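Local coordinates for protein 6-carboxyhexanoate--CoA ligase (Aquifex aeolicus, PDB 5TVA) that is a BioW-family CoA ligase that binds adenosine monophosphate and coenzyme A, at residues A[177-182]-A[190-195]. Sequence-based numbering, arbitrary orientation.
Sequences AELCWS and GYVSGK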
loop_
_atom_site.group_PDB
_atom_site.type_symbol
_atom_site.label_atom_id
_atom_site.label_comp_id
_atom_site.label_asym_id
_atom_site.label_seq_id
_atom_site.Cartn_x
_atom_site.Cartn_y
_atom_site.Cartn_z
ATOM N N ALA A 177 10.140 -4.951 4.385
ATOM C CA ALA A 177 9.025 -5.861 4.139
ATOM C C ALA A 177 7.737 -5.164 4.539
ATOM O O ALA A 177 7.747 -4.231 5.346
ATOM C CB ALA A 177 9.172 -7.177 4.924
ATOM N N GLU A 178 6.617 -5.641 3.989
ATOM C CA GLU A 178 5.321 -5.035 4.249
ATOM C C GLU A 178 4.282 -6.107 4.559
ATOM O O GLU A 178 4.278 -7.177 3.937
ATOM C CB GLU A 178 4.873 -4.203 3.047
ATOM C CG GLU A 178 3.490 -3.544 3.237
ATOM C CD GLU A 178 3.055 -2.721 2.038
ATOM O OE1 GLU A 178 3.904 -2.425 1.182
ATOM O OE2 GLU A 178 1.870 -2.351 1.955
ATOM N N LEU A 179 3.391 -5.812 5.510
ATOM C CA LEU A 179 2.188 -6.604 5.751
ATOM C C LEU A 179 0.948 -5.743 5.519
ATOM O O LEU A 179 0.872 -4.610 5.998
ATOM C CB LEU A 179 2.169 -7.181 7.181
ATOM C CG LEU A 179 0.883 -7.845 7.701
ATOM C CD1 LEU A 179 0.609 -9.178 7.022
ATOM C CD2 LEU A 179 0.930 -8.047 9.210
ATOM N N CYS A 180 -0.030 -6.281 4.786
ATOM C CA CYS A 180 -1.219 -5.507 4.432
ATOM C C CYS A 180 -2.428 -6.422 4.278
ATOM O O CYS A 180 -2.356 -7.437 3.573
ATOM C CB CYS A 180 -1.003 -4.738 3.120
ATOM S SG CYS A 180 -2.427 -3.758 2.485
ATOM N N TRP A 181 -3.530 -6.049 4.920
ATOM C CA TRP A 181 -4.843 -6.478 4.457
ATOM C C TRP A 181 -5.819 -5.311 4.558
ATOM O O TRP A 181 -5.591 -4.331 5.283
ATOM C CB TRP A 181 -5.356 -7.730 5.198
ATOM C CG TRP A 181 -5.619 -7.616 6.661
ATOM C CD1 TRP A 181 -6.708 -7.057 7.256
ATOM C CD2 TRP A 181 -4.806 -8.141 7.724
ATOM N NE1 TRP A 181 -6.614 -7.174 8.628
ATOM C CE2 TRP A 181 -5.459 -7.839 8.939
ATOM C CE3 TRP A 181 -3.583 -8.820 7.767
ATOM C CZ2 TRP A 181 -4.929 -8.186 10.182
ATOM C CZ3 TRP A 181 -3.057 -9.170 9.004
ATOM C CH2 TRP A 181 -3.730 -8.850 10.195
ATOM N N SER A 182 -6.916 -5.443 3.810
ATOM C CA SER A 182 -7.827 -4.337 3.542
ATOM C C SER A 182 -8.681 -3.996 4.762
ATOM O O SER A 182 -8.913 -4.820 5.649
ATOM C CB SER A 182 -8.726 -4.677 2.347
ATOM O OG SER A 182 -9.320 -3.515 1.783
ATOM N N GLY A 190 -5.078 -10.284 1.403
ATOM C CA GLY A 190 -4.092 -9.320 1.848
ATOM C C GLY A 190 -2.776 -9.654 1.184
ATOM O O GLY A 190 -2.781 -10.413 0.209
ATOM N N TYR A 191 -1.650 -9.122 1.663
ATOM C CA TYR A 191 -0.395 -9.573 1.090
ATOM C C TYR A 191 0.751 -9.360 2.069
ATOM O O TYR A 191 0.606 -8.780 3.149
ATOM C CB TYR A 191 -0.097 -8.885 -0.243
ATOM C CG TYR A 191 0.139 -7.390 -0.181
ATOM C CD1 TYR A 191 1.355 -6.863 0.275
ATOM C CD2 TYR A 191 -0.837 -6.503 -0.610
ATOM C CE1 TYR A 191 1.571 -5.487 0.309
ATOM C CE2 TYR A 191 -0.636 -5.139 -0.591
ATOM C CZ TYR A 191 0.574 -4.626 -0.129
ATOM O OH TYR A 191 0.759 -3.262 -0.120
ATOM N N VAL A 192 1.906 -9.835 1.649
ATOM C CA VAL A 192 3.146 -9.647 2.369
ATOM C C VAL A 192 4.189 -9.497 1.281
ATOM O O VAL A 192 4.095 -10.166 0.248
ATOM C CB VAL A 192 3.397 -10.842 3.312
ATOM C CG1 VAL A 192 4.227 -11.963 2.650
ATOM C CG2 VAL A 192 3.861 -10.398 4.640
ATOM N N SER A 193 5.121 -8.554 1.434
ATOM C CA SER A 193 6.048 -8.349 0.331
ATOM C C SER A 193 7.436 -8.024 0.849
ATOM O O SER A 193 7.620 -7.612 1.999
ATOM C CB SER A 193 5.579 -7.245 -0.620
ATOM O OG SER A 193 5.683 -5.981 -0.008
ATOM N N GLY A 194 8.407 -8.212 -0.039
ATOM C CA GLY A 194 9.806 -7.962 0.266
ATOM C C GLY A 194 10.605 -8.275 -0.975
ATOM O O GLY A 194 10.086 -8.840 -1.946
ATOM N N LYS A 195 11.880 -7.880 -0.948
ATOM C CA LYS A 195 12.680 -8.051 -2.157
ATOM C C LYS A 195 12.996 -9.520 -2.417
ATOM O O LYS A 195 13.148 -9.919 -3.580
ATOM C CB LYS A 195 13.964 -7.215 -2.081
ATOM C CG LYS A 195 13.760 -5.764 -2.463
ATOM C CD LYS A 195 15.045 -4.957 -2.469
ATOM C CE LYS A 195 14.733 -3.491 -2.730
ATOM N NZ LYS A 195 15.950 -2.631 -2.851
#
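Y191 leans across to the neighbouring strand, and its ring lies over C180 while its hydroxyl reaches E178. The CB of C180 sits over one ring face, 3.8 Å from the centroid of the Y191 ring and displaced toward the rim on the CZ side, a CH-pi contact. SG of C180 stands more obliquely, as a sulfur-aromatic neighbour. What brings the ring over is the first torsion of Y191, which holds CG between its own N and carbonyl carbon (chi1 65°). E178 reaches out with an extended chain, CG anti to N (179°), which carries the carboxylate to the phenol, and the carboxylate and ring planes stand 65° apart. Y191 OH donates to OE2 of E178 at 2.5 Å, arriving from above the carboxylate plane. N170 holds the other oxygen, OE1, and R215 also bonds the hydroxyl, so both carboxylate oxygens of E178 have a partner and the phenol hydroxyl has two.

Beneath these side chains runs an antiparallel beta hairpin, 177-181 with 190-194. Two hydrogen-bonded pairs, E178 with S193 and C180 with Y191, put all four side chains on one face; the bond from Y191 N to C180 O is short, 2.6 Å. S193 OG lies 3.6 Å from CB of E178, buried without a hydrogen-bonding partner. On the opposite face CD1 of L179 approaches CG2 of V192 at 4.2 Å. W181 shares that face, its CB 3.9 Å from G190 CA, while its indole turns away. Strands 198-203 and 214-219 continue the mixed sheet on either side of the hairpin, helix 158-173 packs on the E178 and Y191 face, and helices 73-85 and 91-102 on the other. Next along the chain, S182 OG makes a weak hydrogen bond to the phosphate of adenosine monophosphate, placing this end of the hairpin at the nucleotide pocket.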